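Local coordinates for protein GEO10716p1 (Drosophila melanogaster, PDB 7BTG) that probably removes phosphate from phosphorylated arginine in proteins, as an arginine phosphatase of the low molecular weight protein tyrosine phosphatase family, at residues G9-S14 with S42-L47; A19-L24 with W33-A38; L67-M70 with Q74-Y77; Y81-D86 with E147-H152; S113-K118 with Y139-E144. The protein carries 1 engineered substitution. One frame throughout, in Å; residues are numbered along the deposited sequence.

Interaction 1. Residues G9-S14 with S42-L47; sequences GNTCRS and SWNVGL. With PO4 (phosphate ion), chain B.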
# COMPACT_ATOMS: atom_id res chain seq x y z
N GLY A 9 -0.35 -3.67 -9.85
CA GLY A 9 -1.14 -2.89 -10.78
C GLY A 9 -1.43 -1.47 -10.35
O GLY A 9 -1.82 -0.65 -11.18
N ASN A 10 -1.26 -1.16 -9.06
CA ASN A 10 -1.67 0.14 -8.50
C ASN A 10 -3.12 0.45 -8.84
O ASN A 10 -3.49 1.57 -9.20
CB ASN A 10 -0.75 1.27 -8.97
CG ASN A 10 -1.00 2.55 -8.20
OD1 ASN A 10 -0.79 3.66 -8.71
ND2 ASN A 10 -1.49 2.41 -6.97
N THR A 11 -3.96 -0.56 -8.70
CA THR A 11 -5.37 -0.45 -9.04
C THR A 11 -6.28 -1.17 -8.06
O THR A 11 -7.47 -0.87 -8.04
CB THR A 11 -5.60 -1.01 -10.46
OG1 THR A 11 -6.99 -0.93 -10.82
CG2 THR A 11 -5.13 -2.46 -10.58
N CYS A 12 -5.76 -2.07 -7.21
CA CYS A 12 -6.59 -2.74 -6.21
C CYS A 12 -6.02 -2.53 -4.81
O CYS A 12 -6.50 -1.67 -4.07
CB CYS A 12 -6.70 -4.23 -6.51
SG CYS A 12 -7.54 -4.67 -8.05
N ARG A 13 -4.96 -3.27 -4.47
CA ARG A 13 -4.46 -3.30 -3.10
C ARG A 13 -3.86 -1.96 -2.68
O ARG A 13 -4.18 -1.46 -1.59
CB ARG A 13 -3.43 -4.43 -2.94
CG ARG A 13 -4.02 -5.80 -3.08
CD ARG A 13 -2.93 -6.84 -3.27
NE ARG A 13 -2.26 -6.62 -4.55
CZ ARG A 13 -1.21 -7.32 -4.99
NH1 ARG A 13 -0.70 -8.30 -4.23
NH2 ARG A 13 -0.67 -7.03 -6.17
N SER A 14 -2.99 -1.38 -3.50
CA SER A 14 -2.31 -0.17 -3.05
C SER A 14 -3.25 1.03 -2.93
O SER A 14 -3.11 1.80 -1.96
CB SER A 14 -1.10 0.16 -3.94
OG SER A 14 -1.31 -0.01 -5.34
N SER A 42 2.82 -0.98 -16.36
CA SER A 42 2.00 0.04 -17.01
C SER A 42 0.55 -0.39 -17.24
O SER A 42 -0.23 0.43 -17.71
CB SER A 42 2.62 0.44 -18.35
OG SER A 42 2.68 -0.69 -19.20
N TRP A 43 0.18 -1.62 -16.86
CA TRP A 43 -1.10 -2.22 -17.24
C TRP A 43 -2.28 -1.30 -16.97
O TRP A 43 -3.03 -0.93 -17.88
CB TRP A 43 -1.29 -3.55 -16.51
CG TRP A 43 -0.23 -4.56 -16.78
CD1 TRP A 43 0.61 -4.60 -17.87
CD2 TRP A 43 0.13 -5.68 -15.96
NE1 TRP A 43 1.44 -5.68 -17.78
CE2 TRP A 43 1.18 -6.35 -16.62
CE3 TRP A 43 -0.34 -6.18 -14.74
CZ2 TRP A 43 1.77 -7.50 -16.09
CZ3 TRP A 43 0.26 -7.32 -14.21
CH2 TRP A 43 1.30 -7.97 -14.89
N ASN A 44 -2.48 -0.93 -15.71
CA ASN A 44 -3.61 -0.11 -15.30
C ASN A 44 -3.23 1.34 -15.05
O ASN A 44 -3.94 2.05 -14.33
CB ASN A 44 -4.26 -0.73 -14.07
CG ASN A 44 -4.69 -2.18 -14.29
OD1 ASN A 44 -3.95 -3.13 -14.00
ND2 ASN A 44 -5.90 -2.36 -14.82
N VAL A 45 -2.13 1.81 -15.65
CA VAL A 45 -1.65 3.18 -15.42
C VAL A 45 -2.62 4.19 -16.04
O VAL A 45 -3.27 3.93 -17.05
CB VAL A 45 -0.23 3.34 -16.01
CG1 VAL A 45 0.16 4.82 -16.21
CG2 VAL A 45 0.76 2.65 -15.11
N GLY A 46 -2.71 5.37 -15.41
CA GLY A 46 -3.54 6.46 -15.90
C GLY A 46 -5.02 6.32 -15.64
O GLY A 46 -5.78 7.25 -15.96
N LEU A 47 -5.46 5.19 -15.10
CA LEU A 47 -6.86 4.92 -14.78
C LEU A 47 -7.09 5.04 -13.27
O LEU A 47 -6.15 5.16 -12.48
CB LEU A 47 -7.26 3.53 -15.27
CG LEU A 47 -6.75 3.21 -16.67
CD1 LEU A 47 -6.92 1.74 -16.98
CD2 LEU A 47 -7.47 4.07 -17.72
P PO4 B . -3.16 -4.56 -7.59
O1 PO4 B . -3.17 -3.06 -7.80
O2 PO4 B . -4.19 -5.20 -8.49
O3 PO4 B . -3.54 -4.97 -6.18
O4 PO4 B . -1.76 -5.13 -7.84
O HOH W 1 -5.79 1.63 -12.23
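The backbones come nearest at G9 and N44, with CA atoms 5.9 Å apart, N44 being held in a type I turn from S42 to V45. Segment 9-14 belongs to the P-loop, the CX5R(S/T) phosphate-binding signature of this family, which runs from S7 to S14. S7 stands where the family has its nucleophilic cysteine, so it is probably the engineered residue. N44 packs on the loop through van der Waals contact. Its CB is 3.8 Å from G9 O, and its OD1 is 3.7 Å from T11 CG2. Its ND2 bonds to Y127 OH. T11 has OG1 anti to the backbone N (chi1 179°), which leaves the methyl CG2 between N44 and the phosphate. A water donates to N44 O at 2.8 Å and meets T11 OG1 weakly. The loop wraps a phosphate ion, probably from the crystallisation liquor. Backbone N-H groups of G9, T11, C12 and R13 point at its oxygens, and S7 OG also bonds to it. Within the loop, N10 ND2 bonds to S14 OG at 2.9 Å. The R13 guanidinium meets the ion edge-on. NE bonds to O3 at 2.6 Å; NH2 bonds to O4 at 2.8 Å, nearly straight at 174°.

Interaction 2. Residues A19-L24 with W33-A38; sequences AILKHL and WYVDSA. With PO4 (phosphate ion), chain C.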
# COMPACT_ATOMS: atom_id res chain seq x y z
N ALA A 19 -6.06 4.82 0.83
CA ALA A 19 -7.25 5.48 1.37
C ALA A 19 -7.49 5.10 2.83
O ALA A 19 -7.90 5.94 3.64
CB ALA A 19 -8.46 5.11 0.51
N ILE A 20 -7.23 3.83 3.17
CA ILE A 20 -7.41 3.34 4.54
C ILE A 20 -6.50 4.08 5.51
O ILE A 20 -6.94 4.57 6.56
CB ILE A 20 -7.16 1.82 4.60
CG1 ILE A 20 -8.42 1.06 4.20
CG2 ILE A 20 -6.65 1.42 5.99
CD1 ILE A 20 -8.19 -0.41 3.97
N LEU A 21 -5.21 4.16 5.18
CA LEU A 21 -4.27 4.83 6.06
C LEU A 21 -4.55 6.32 6.11
O LEU A 21 -4.37 6.96 7.16
CB LEU A 21 -2.84 4.58 5.60
CG LEU A 21 -1.82 5.24 6.53
CD1 LEU A 21 -2.04 4.68 7.92
CD2 LEU A 21 -0.38 5.05 6.06
N LYS A 22 -4.97 6.90 4.98
CA LYS A 22 -5.39 8.30 4.98
C LYS A 22 -6.51 8.54 5.99
O LYS A 22 -6.49 9.55 6.71
CB LYS A 22 -5.82 8.72 3.58
CG LYS A 22 -4.73 9.44 2.81
CD LYS A 22 -5.08 9.59 1.33
CE LYS A 22 -3.98 10.38 0.61
NZ LYS A 22 -4.38 10.75 -0.77
N HIS A 23 -7.48 7.62 6.06
CA HIS A 23 -8.57 7.74 7.03
C HIS A 23 -8.04 7.61 8.45
O HIS A 23 -8.35 8.44 9.31
CB HIS A 23 -9.64 6.70 6.76
CG HIS A 23 -10.84 6.81 7.66
ND1 HIS A 23 -11.52 7.99 7.85
CD2 HIS A 23 -11.46 5.88 8.43
CE1 HIS A 23 -12.52 7.79 8.70
NE2 HIS A 23 -12.50 6.52 9.07
N LEU A 24 -7.24 6.58 8.71
CA LEU A 24 -6.71 6.38 10.05
C LEU A 24 -6.01 7.62 10.58
O LEU A 24 -6.21 8.00 11.74
CB LEU A 24 -5.77 5.17 10.07
CG LEU A 24 -6.45 3.81 9.95
CD1 LEU A 24 -5.40 2.71 9.87
CD2 LEU A 24 -7.42 3.53 11.12
N TRP A 33 1.61 13.83 8.03
CA TRP A 33 1.60 12.57 7.30
C TRP A 33 1.25 12.78 5.84
O TRP A 33 0.38 13.59 5.51
CB TRP A 33 0.61 11.58 7.92
CG TRP A 33 1.15 10.88 9.13
CD1 TRP A 33 1.46 11.44 10.34
CD2 TRP A 33 1.44 9.49 9.25
NE1 TRP A 33 1.93 10.48 11.20
CE2 TRP A 33 1.93 9.27 10.56
CE3 TRP A 33 1.34 8.40 8.38
CZ2 TRP A 33 2.31 8.02 11.01
CZ3 TRP A 33 1.72 7.16 8.83
CH2 TRP A 33 2.19 6.97 10.13
N TYR A 34 1.94 12.04 4.98
CA TYR A 34 1.64 12.01 3.56
C TYR A 34 1.61 10.55 3.10
O TYR A 34 2.54 9.79 3.37
CB TYR A 34 2.67 12.81 2.76
CG TYR A 34 2.41 12.77 1.29
CD1 TYR A 34 1.23 13.26 0.76
CD2 TYR A 34 3.34 12.22 0.41
CE1 TYR A 34 0.99 13.23 -0.59
CE2 TYR A 34 3.11 12.18 -0.94
CZ TYR A 34 1.92 12.69 -1.44
OH TYR A 34 1.67 12.66 -2.79
N VAL A 35 0.53 10.17 2.43
CA VAL A 35 0.29 8.80 2.01
C VAL A 35 0.02 8.82 0.51
O VAL A 35 -0.69 9.70 0.02
CB VAL A 35 -0.88 8.17 2.78
CG1 VAL A 35 -1.02 6.69 2.46
CG2 VAL A 35 -0.70 8.37 4.28
N ASP A 36 0.58 7.85 -0.21
CA ASP A 36 0.44 7.79 -1.66
C ASP A 36 0.53 6.33 -2.09
O ASP A 36 0.75 5.44 -1.27
CB ASP A 36 1.51 8.66 -2.35
CG ASP A 36 1.25 8.86 -3.84
OD1 ASP A 36 2.20 9.18 -4.59
OD2 ASP A 36 0.08 8.68 -4.26
N SER A 37 0.37 6.08 -3.39
CA SER A 37 0.54 4.71 -3.85
C SER A 37 1.01 4.71 -5.30
O SER A 37 0.87 5.70 -6.03
CB SER A 37 -0.73 3.87 -3.67
OG SER A 37 -1.81 4.32 -4.48
N ALA A 38 1.63 3.60 -5.69
CA ALA A 38 2.24 3.47 -7.01
C ALA A 38 2.31 1.99 -7.36
O ALA A 38 2.02 1.12 -6.53
CB ALA A 38 3.62 4.14 -7.04
P PO4 C . -3.73 10.84 -4.78
O1 PO4 C . -3.64 11.88 -3.68
O2 PO4 C . -4.89 9.89 -4.53
O3 PO4 C . -3.97 11.55 -6.09
O4 PO4 C . -2.38 10.14 -4.88
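L21 and V35 meet at a slant, helix against strand. L21 has CG anti to its own N (chi1 -179°), which turns the isopropyl end onto the strand. Its CD2 lies 3.8 Å from V35 CG2 and 4.0 Å from V35 CG1, so one methyl rests against both branches of the valine. The same CD2 reaches W33 CZ3 at 4.1 Å, approaching the indole obliquely. K22 behaves differently. Its extended chain runs alongside V35, the two pointing opposite ways, with CG 4.1 Å from V35 CB and CE 3.4 Å from V35 O. The lysine thus uses its methylene groups as cover for the edge of the apolar patch and carries its charge outward. NZ pairs with E18 in a salt bridge and makes a weak bond of 3.2 Å to O1 of a second phosphate ion, which H66 ND1 also holds. An alanine at K22 is likely to leave E18 without its positive mate and to uncover the flank of V35. D36 points away from the helix, and its OD1 pairs with R69. The contact lies within a beta-alpha-beta crossover, in which helix 13-27 links the parallel strands 2-7 and 34-39. L21 and V35 both also pack on F5 of strand 2-7, while W33 leans on L150 and Y153 of helix 133-154.

Interaction 3. Residues L67-M70 with Q74-Y77; sequences LGRM and QDFY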
# COMPACT_ATOMS: atom_id res chain seq x y z
N LEU A 67 -5.17 8.06 -9.61
CA LEU A 67 -4.80 7.57 -10.93
C LEU A 67 -3.61 6.61 -10.80
O LEU A 67 -2.60 6.95 -10.20
CB LEU A 67 -4.44 8.73 -11.85
CG LEU A 67 -5.51 9.75 -12.25
CD1 LEU A 67 -4.87 10.98 -12.91
CD2 LEU A 67 -6.55 9.14 -13.16
N GLY A 68 -3.73 5.43 -11.42
CA GLY A 68 -2.63 4.49 -11.42
C GLY A 68 -1.36 5.09 -12.00
O GLY A 68 -1.41 5.74 -13.04
N ARG A 69 -0.23 4.92 -11.31
CA ARG A 69 1.04 5.45 -11.80
C ARG A 69 2.15 4.46 -11.48
O ARG A 69 2.02 3.59 -10.62
CB ARG A 69 1.38 6.83 -11.22
CG ARG A 69 1.78 6.81 -9.74
CD ARG A 69 2.17 8.20 -9.24
NE ARG A 69 2.67 8.20 -7.86
CZ ARG A 69 3.93 7.94 -7.52
NH1 ARG A 69 4.83 7.64 -8.46
NH2 ARG A 69 4.31 7.98 -6.24
N MET A 70 3.25 4.59 -12.21
CA MET A 70 4.42 3.79 -11.95
C MET A 70 5.21 4.39 -10.81
O MET A 70 5.20 5.60 -10.61
CB MET A 70 5.32 3.71 -13.18
CG MET A 70 4.70 3.06 -14.39
SD MET A 70 5.05 1.29 -14.50
CE MET A 70 6.48 1.11 -13.44
N GLN A 74 12.53 8.77 -8.06
CA GLN A 74 12.34 9.82 -7.07
C GLN A 74 11.59 9.31 -5.85
O GLN A 74 11.86 9.74 -4.72
CB GLN A 74 11.56 11.00 -7.66
CG GLN A 74 12.41 12.13 -8.21
CD GLN A 74 13.05 13.00 -7.13
OE1 GLN A 74 12.84 12.80 -5.92
NE2 GLN A 74 13.83 13.98 -7.57
N ASP A 75 10.66 8.38 -6.07
CA ASP A 75 9.88 7.85 -4.96
C ASP A 75 10.77 7.26 -3.87
O ASP A 75 10.49 7.43 -2.68
CB ASP A 75 8.89 6.81 -5.48
CG ASP A 75 7.77 7.43 -6.26
OD1 ASP A 75 7.30 8.50 -5.82
OD2 ASP A 75 7.36 6.87 -7.29
N PHE A 76 11.86 6.60 -4.25
CA PHE A 76 12.70 5.93 -3.27
C PHE A 76 13.42 6.90 -2.34
O PHE A 76 13.86 6.49 -1.25
CB PHE A 76 13.71 5.05 -3.99
CG PHE A 76 13.11 3.80 -4.56
CD1 PHE A 76 13.16 2.61 -3.86
CD2 PHE A 76 12.45 3.83 -5.78
CE1 PHE A 76 12.60 1.46 -4.38
CE2 PHE A 76 11.88 2.68 -6.31
CZ PHE A 76 11.95 1.50 -5.59
N TYR A 77 13.56 8.17 -2.73
CA TYR A 77 14.17 9.18 -1.90
C TYR A 77 13.16 10.04 -1.15
O TYR A 77 13.55 10.74 -0.21
CB TYR A 77 15.06 10.10 -2.75
CG TYR A 77 16.18 9.39 -3.48
CD1 TYR A 77 17.32 8.99 -2.81
CD2 TYR A 77 16.10 9.14 -4.84
CE1 TYR A 77 18.34 8.36 -3.47
CE2 TYR A 77 17.12 8.51 -5.51
CZ TYR A 77 18.23 8.13 -4.82
OH TYR A 77 19.25 7.50 -5.47
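D75 OD2 is gripped twice, by R69 NH1 from the other segment and by the backbone N of S72. The R69 bond is 2.9 Å long and fairly straight, at 164°. It uses the syn lone pair of OD2 and lies in the guanidinium plane. R69 NH2 takes the second oxygen, D75 OD1, at 3.1 Å. This makes an end-on, two-nitrogen salt bridge. It is a twisted one: the guanidinium and carboxylate planes are 46° apart, and NH2 meets OD1 from above the carboxylate plane. R69 is extended from CG to NE and meets D75 head-on from the loop side. NH2 has a second anion as well, D36 OD1, so the arginine sits between two carboxylates. This probably keeps all three groups charged, D75 being buried. The pair ties the loop ahead of helix 73-78 to the start of that weakly bonded helix. Both side chains also touch L4 of strand 2-7, and D36 links R69 to the neighbouring strand 34-39.

Interaction 4. Residues Y81-D86 with E147-H152; sequences YIFAMD and ERFLQH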
# COMPACT_ATOMS: atom_id res chain seq x y z
N TYR A 81 8.57 4.98 4.30
CA TYR A 81 8.18 3.58 4.17
C TYR A 81 7.63 3.37 2.77
O TYR A 81 6.89 4.22 2.27
CB TYR A 81 7.13 3.20 5.23
CG TYR A 81 7.75 3.04 6.59
CD1 TYR A 81 8.17 1.80 7.03
CD2 TYR A 81 7.96 4.15 7.42
CE1 TYR A 81 8.76 1.64 8.27
CE2 TYR A 81 8.55 4.00 8.68
CZ TYR A 81 8.95 2.74 9.09
OH TYR A 81 9.55 2.53 10.32
N ILE A 82 8.02 2.27 2.14
CA ILE A 82 7.41 1.78 0.92
C ILE A 82 6.97 0.35 1.20
O ILE A 82 7.80 -0.50 1.53
CB ILE A 82 8.37 1.84 -0.28
CG1 ILE A 82 8.80 3.27 -0.55
CG2 ILE A 82 7.71 1.26 -1.49
CD1 ILE A 82 9.82 3.39 -1.66
N PHE A 83 5.67 0.11 1.13
CA PHE A 83 5.08 -1.16 1.52
C PHE A 83 4.72 -1.97 0.28
O PHE A 83 3.97 -1.48 -0.58
CB PHE A 83 3.84 -0.94 2.39
CG PHE A 83 4.16 -0.41 3.76
CD1 PHE A 83 4.97 -1.15 4.62
CD2 PHE A 83 3.68 0.81 4.19
CE1 PHE A 83 5.28 -0.68 5.87
CE2 PHE A 83 3.99 1.28 5.44
CZ PHE A 83 4.78 0.53 6.29
N ALA A 84 5.26 -3.18 0.20
CA ALA A 84 4.85 -4.17 -0.78
C ALA A 84 3.68 -4.99 -0.26
O ALA A 84 3.53 -5.20 0.95
CB ALA A 84 6.03 -5.10 -1.10
N MET A 85 2.84 -5.47 -1.17
CA MET A 85 1.79 -6.41 -0.79
C MET A 85 2.26 -7.85 -0.84
O MET A 85 1.79 -8.69 -0.05
CB MET A 85 0.57 -6.25 -1.71
CG MET A 85 0.08 -4.84 -1.79
SD MET A 85 -0.64 -4.29 -0.19
CE MET A 85 -0.29 -2.54 -0.31
N ASP A 86 3.22 -8.12 -1.73
CA ASP A 86 3.70 -9.41 -2.21
C ASP A 86 5.19 -9.53 -1.99
O ASP A 86 5.93 -8.54 -2.02
CB ASP A 86 3.51 -9.56 -3.75
CG ASP A 86 2.18 -10.01 -4.11
OD1 ASP A 86 1.64 -10.81 -3.31
OD2 ASP A 86 1.66 -9.56 -5.15
N GLU A 147 -3.11 -0.77 11.07
CA GLU A 147 -3.34 -0.52 12.49
C GLU A 147 -2.12 -0.88 13.32
O GLU A 147 -1.64 -0.07 14.12
CB GLU A 147 -4.56 -1.29 12.97
CG GLU A 147 -5.79 -0.90 12.23
CD GLU A 147 -6.99 -0.92 13.10
OE1 GLU A 147 -6.96 -0.26 14.16
OE2 GLU A 147 -7.96 -1.61 12.72
N ARG A 148 -1.60 -2.09 13.15
CA ARG A 148 -0.43 -2.46 13.94
C ARG A 148 0.78 -1.63 13.56
O ARG A 148 1.61 -1.32 14.43
CB ARG A 148 -0.15 -3.96 13.79
CG ARG A 148 -1.33 -4.77 14.29
CD ARG A 148 -0.98 -6.16 14.67
NE ARG A 148 -2.19 -6.86 15.09
CZ ARG A 148 -2.67 -6.84 16.33
NH1 ARG A 148 -2.05 -6.16 17.28
NH2 ARG A 148 -3.78 -7.51 16.63
N PHE A 149 0.89 -1.21 12.30
CA PHE A 149 2.00 -0.36 11.90
C PHE A 149 1.97 0.97 12.65
O PHE A 149 3.01 1.46 13.10
CB PHE A 149 1.98 -0.12 10.39
CG PHE A 149 2.84 1.04 9.96
CD1 PHE A 149 2.26 2.21 9.48
CD2 PHE A 149 4.20 0.98 10.07
CE1 PHE A 149 3.03 3.28 9.08
CE2 PHE A 149 4.99 2.06 9.68
CZ PHE A 149 4.40 3.21 9.19
N LEU A 150 0.79 1.59 12.75
CA LEU A 150 0.70 2.89 13.42
C LEU A 150 1.01 2.74 14.91
O LEU A 150 1.72 3.57 15.49
CB LEU A 150 -0.69 3.49 13.23
CG LEU A 150 -1.11 4.04 11.87
CD1 LEU A 150 -2.62 4.20 11.86
CD2 LEU A 150 -0.44 5.38 11.59
N GLN A 151 0.49 1.68 15.52
CA GLN A 151 0.78 1.36 16.91
C GLN A 151 2.27 1.26 17.16
O GLN A 151 2.74 1.60 18.25
CB GLN A 151 0.09 0.05 17.28
CG GLN A 151 0.23 -0.37 18.72
CD GLN A 151 0.28 -1.89 18.89
OE1 GLN A 151 -0.57 -2.62 18.37
NE2 GLN A 151 1.30 -2.37 19.60
N HIS A 152 3.04 0.80 16.16
CA HIS A 152 4.47 0.60 16.35
C HIS A 152 5.27 1.86 16.11
O HIS A 152 6.30 2.06 16.76
CB HIS A 152 4.98 -0.51 15.42
CG HIS A 152 4.40 -1.86 15.72
ND1 HIS A 152 3.18 -2.03 16.34
CD2 HIS A 152 4.88 -3.11 15.48
CE1 HIS A 152 2.93 -3.32 16.48
NE2 HIS A 152 3.94 -4.00 15.96
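F149 takes part in two T-shaped stacks at once, giving its edge to Y81 and its face to F83. The same carbon, F149 CE2, is prominent in both. It stands 3.9 Å above the Y81 ring plane, over the ring centre. F83 comes in from another direction, with its own edge leading. F83 CZ lies 3.7 Å from F149 CE2 and sits over the F149 face, shifted toward the rim. The centroids of Y81 and F149 are 5.1 Å apart, with planes at 68°; F83 and F149 have the same separation, with planes at 77°. In F149 a chi1 near 180° (164°) swings the ring off the helix toward the sheet. Y81 and F83 are two residues apart on one strand and so offer their rings on the same face. The three form an aromatic cluster, with the Y81 and F83 rings both steep to F149. The cluster continues beyond them: Y114 meets F149 edge-to-face, and F83 touches F5 of strand 2-7. Strand 81-84 lies between strands 2-7 and 107-110 in the parallel sheet. Helix 133-154 covers this face, and its next residue, L150, packs on L21 and L24 of helix 13-27.

Interaction 5. Residues S113-K118 with Y139-E144; sequences SYIGRK and YLQILE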
# COMPACT_ATOMS: atom_id res chain seq x y z
N SER A 113 3.66 -8.02 7.01
CA SER A 113 4.51 -8.46 8.12
C SER A 113 4.12 -7.80 9.43
O SER A 113 4.57 -8.25 10.49
CB SER A 113 6.00 -8.20 7.81
OG SER A 113 6.36 -6.84 7.97
N TYR A 114 3.31 -6.74 9.39
CA TYR A 114 2.81 -6.15 10.63
C TYR A 114 1.61 -6.88 11.19
O TYR A 114 1.23 -6.62 12.33
CB TYR A 114 2.46 -4.68 10.42
CG TYR A 114 3.68 -3.83 10.30
CD1 TYR A 114 4.28 -3.29 11.42
CD2 TYR A 114 4.28 -3.62 9.07
CE1 TYR A 114 5.43 -2.54 11.32
CE2 TYR A 114 5.42 -2.87 8.95
CZ TYR A 114 6.00 -2.33 10.08
OH TYR A 114 7.14 -1.58 9.95
N ILE A 115 1.00 -7.79 10.43
CA ILE A 115 -0.14 -8.52 10.96
C ILE A 115 0.26 -9.34 12.18
O ILE A 115 -0.48 -9.41 13.17
CB ILE A 115 -0.78 -9.41 9.87
CG1 ILE A 115 -1.49 -8.54 8.84
CG2 ILE A 115 -1.77 -10.38 10.50
CD1 ILE A 115 -2.37 -9.32 7.89
N GLY A 116 1.44 -9.95 12.13
CA GLY A 116 1.94 -10.75 13.23
C GLY A 116 1.62 -12.22 13.14
O GLY A 116 1.91 -12.96 14.08
N ARG A 117 0.99 -12.66 12.05
CA ARG A 117 0.75 -14.08 11.79
C ARG A 117 1.33 -14.38 10.43
O ARG A 117 0.76 -13.97 9.41
CB ARG A 117 -0.74 -14.41 11.82
CG ARG A 117 -1.44 -13.91 13.06
CD ARG A 117 -2.90 -14.34 13.10
NE ARG A 117 -3.71 -13.67 12.08
CZ ARG A 117 -4.15 -12.41 12.16
NH1 ARG A 117 -3.85 -11.64 13.21
NH2 ARG A 117 -4.89 -11.91 11.18
N LYS A 118 2.47 -15.08 10.41
CA LYS A 118 3.15 -15.36 9.14
C LYS A 118 2.24 -16.03 8.14
O LYS A 118 2.37 -15.80 6.93
CB LYS A 118 4.40 -16.21 9.38
CG LYS A 118 5.65 -15.39 9.67
N TYR A 139 -8.86 -6.16 2.09
CA TYR A 139 -9.22 -5.01 2.91
C TYR A 139 -8.92 -5.28 4.37
O TYR A 139 -8.35 -4.43 5.06
CB TYR A 139 -10.70 -4.68 2.71
CG TYR A 139 -11.18 -3.59 3.64
CD1 TYR A 139 -11.67 -3.89 4.90
CD2 TYR A 139 -11.15 -2.26 3.25
CE1 TYR A 139 -12.09 -2.91 5.76
CE2 TYR A 139 -11.57 -1.27 4.11
CZ TYR A 139 -12.04 -1.60 5.36
OH TYR A 139 -12.47 -0.63 6.22
N LEU A 140 -9.29 -6.47 4.86
CA LEU A 140 -9.08 -6.80 6.27
C LEU A 140 -7.59 -6.92 6.59
O LEU A 140 -7.14 -6.38 7.60
CB LEU A 140 -9.82 -8.10 6.62
CG LEU A 140 -11.36 -8.07 6.56
CD1 LEU A 140 -11.96 -9.48 6.51
CD2 LEU A 140 -11.98 -7.27 7.73
N GLN A 141 -6.83 -7.62 5.74
CA GLN A 141 -5.38 -7.68 5.93
C GLN A 141 -4.76 -6.29 5.91
O GLN A 141 -3.85 -6.00 6.70
CB GLN A 141 -4.72 -8.53 4.84
CG GLN A 141 -4.64 -10.02 5.08
CD GLN A 141 -4.32 -10.78 3.78
OE1 GLN A 141 -4.98 -10.59 2.77
NE2 GLN A 141 -3.29 -11.62 3.82
N ILE A 142 -5.22 -5.43 5.01
CA ILE A 142 -4.62 -4.10 4.91
C ILE A 142 -4.98 -3.27 6.14
O ILE A 142 -4.15 -2.54 6.68
CB ILE A 142 -5.05 -3.42 3.60
CG1 ILE A 142 -4.40 -4.09 2.38
CG2 ILE A 142 -4.65 -1.97 3.62
CD1 ILE A 142 -5.10 -3.76 1.04
N LEU A 143 -6.23 -3.38 6.59
CA LEU A 143 -6.67 -2.62 7.76
C LEU A 143 -5.88 -3.01 9.00
O LEU A 143 -5.32 -2.16 9.69
CB LEU A 143 -8.16 -2.82 7.97
CG LEU A 143 -8.79 -2.09 9.15
CD1 LEU A 143 -8.42 -0.62 9.10
CD2 LEU A 143 -10.28 -2.28 9.09
N GLU A 144 -5.80 -4.32 9.31
CA GLU A 144 -5.04 -4.71 10.49
C GLU A 144 -3.58 -4.31 10.34
O GLU A 144 -2.99 -3.78 11.30
CB GLU A 144 -5.14 -6.22 10.75
CG GLU A 144 -4.40 -6.63 12.03
CD GLU A 144 -4.52 -8.12 12.35
OE1 GLU A 144 -5.33 -8.81 11.69
OE2 GLU A 144 -3.81 -8.60 13.27
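R117 and E144 form the charged part of the contact, a salt bridge made end-on by two nitrogens. R117 NH1 bonds to E144 OE2 at 3.0 Å, on the syn lone pair. R117 NH2 bonds to E144 OE1 at 3.2 Å and 161°, close to the guanidinium plane. The two flat groups are 33° apart, and the side chains cross at about a right angle. E144 keeps a fully extended chain from CA to CD (chi1 -177°), which takes the carboxylate from the helix out to the loop. The apolar part rests on I115. Its CD1 lies 3.7 Å from Q141 CG, and its CG2 lies 4.0 Å from E144 CD. That same CG2 sits over one face of the R117 guanidinium, toward its rim. Further hydrogen bonds run from Q141 NE2 to I122 O and D120 O. They pin the helix to the loop that follows R117. E144 OE2 is shared with R148 NE, one turn further along the helix. A glutamine in place of E144 would probably leave R117 and R148 without the negative charge between them. Two arginines on one carboxylate should keep E144 ionised, and I115 shields one flank of the bridge.

In the fold
Interaction 1 carries the P-loop phosphate; a second ion lies at interaction 2. The other contacts touch the segments of interaction 1 directly. N10 ND2 of interaction 1 bonds to S37 OG of interaction 2 (3.1 Å). Interaction 3 meets the loop 42-47, G68 N bonding to L47 O at 2.7 Å, and is tied to interaction 2 by R69 NH2 and D36 OD1 at 2.9 Å. D86 OD2 of segment 81-86 makes a salt bridge to R13 NH1 at 2.8 Å and probably helps place the phosphate-binding arginine. Interactions 4 and 5 share helix 133-154, their centres about 9 Å apart. Interactions 3 and 5 lie farther from each other, with nearest atoms about 15 Å apart.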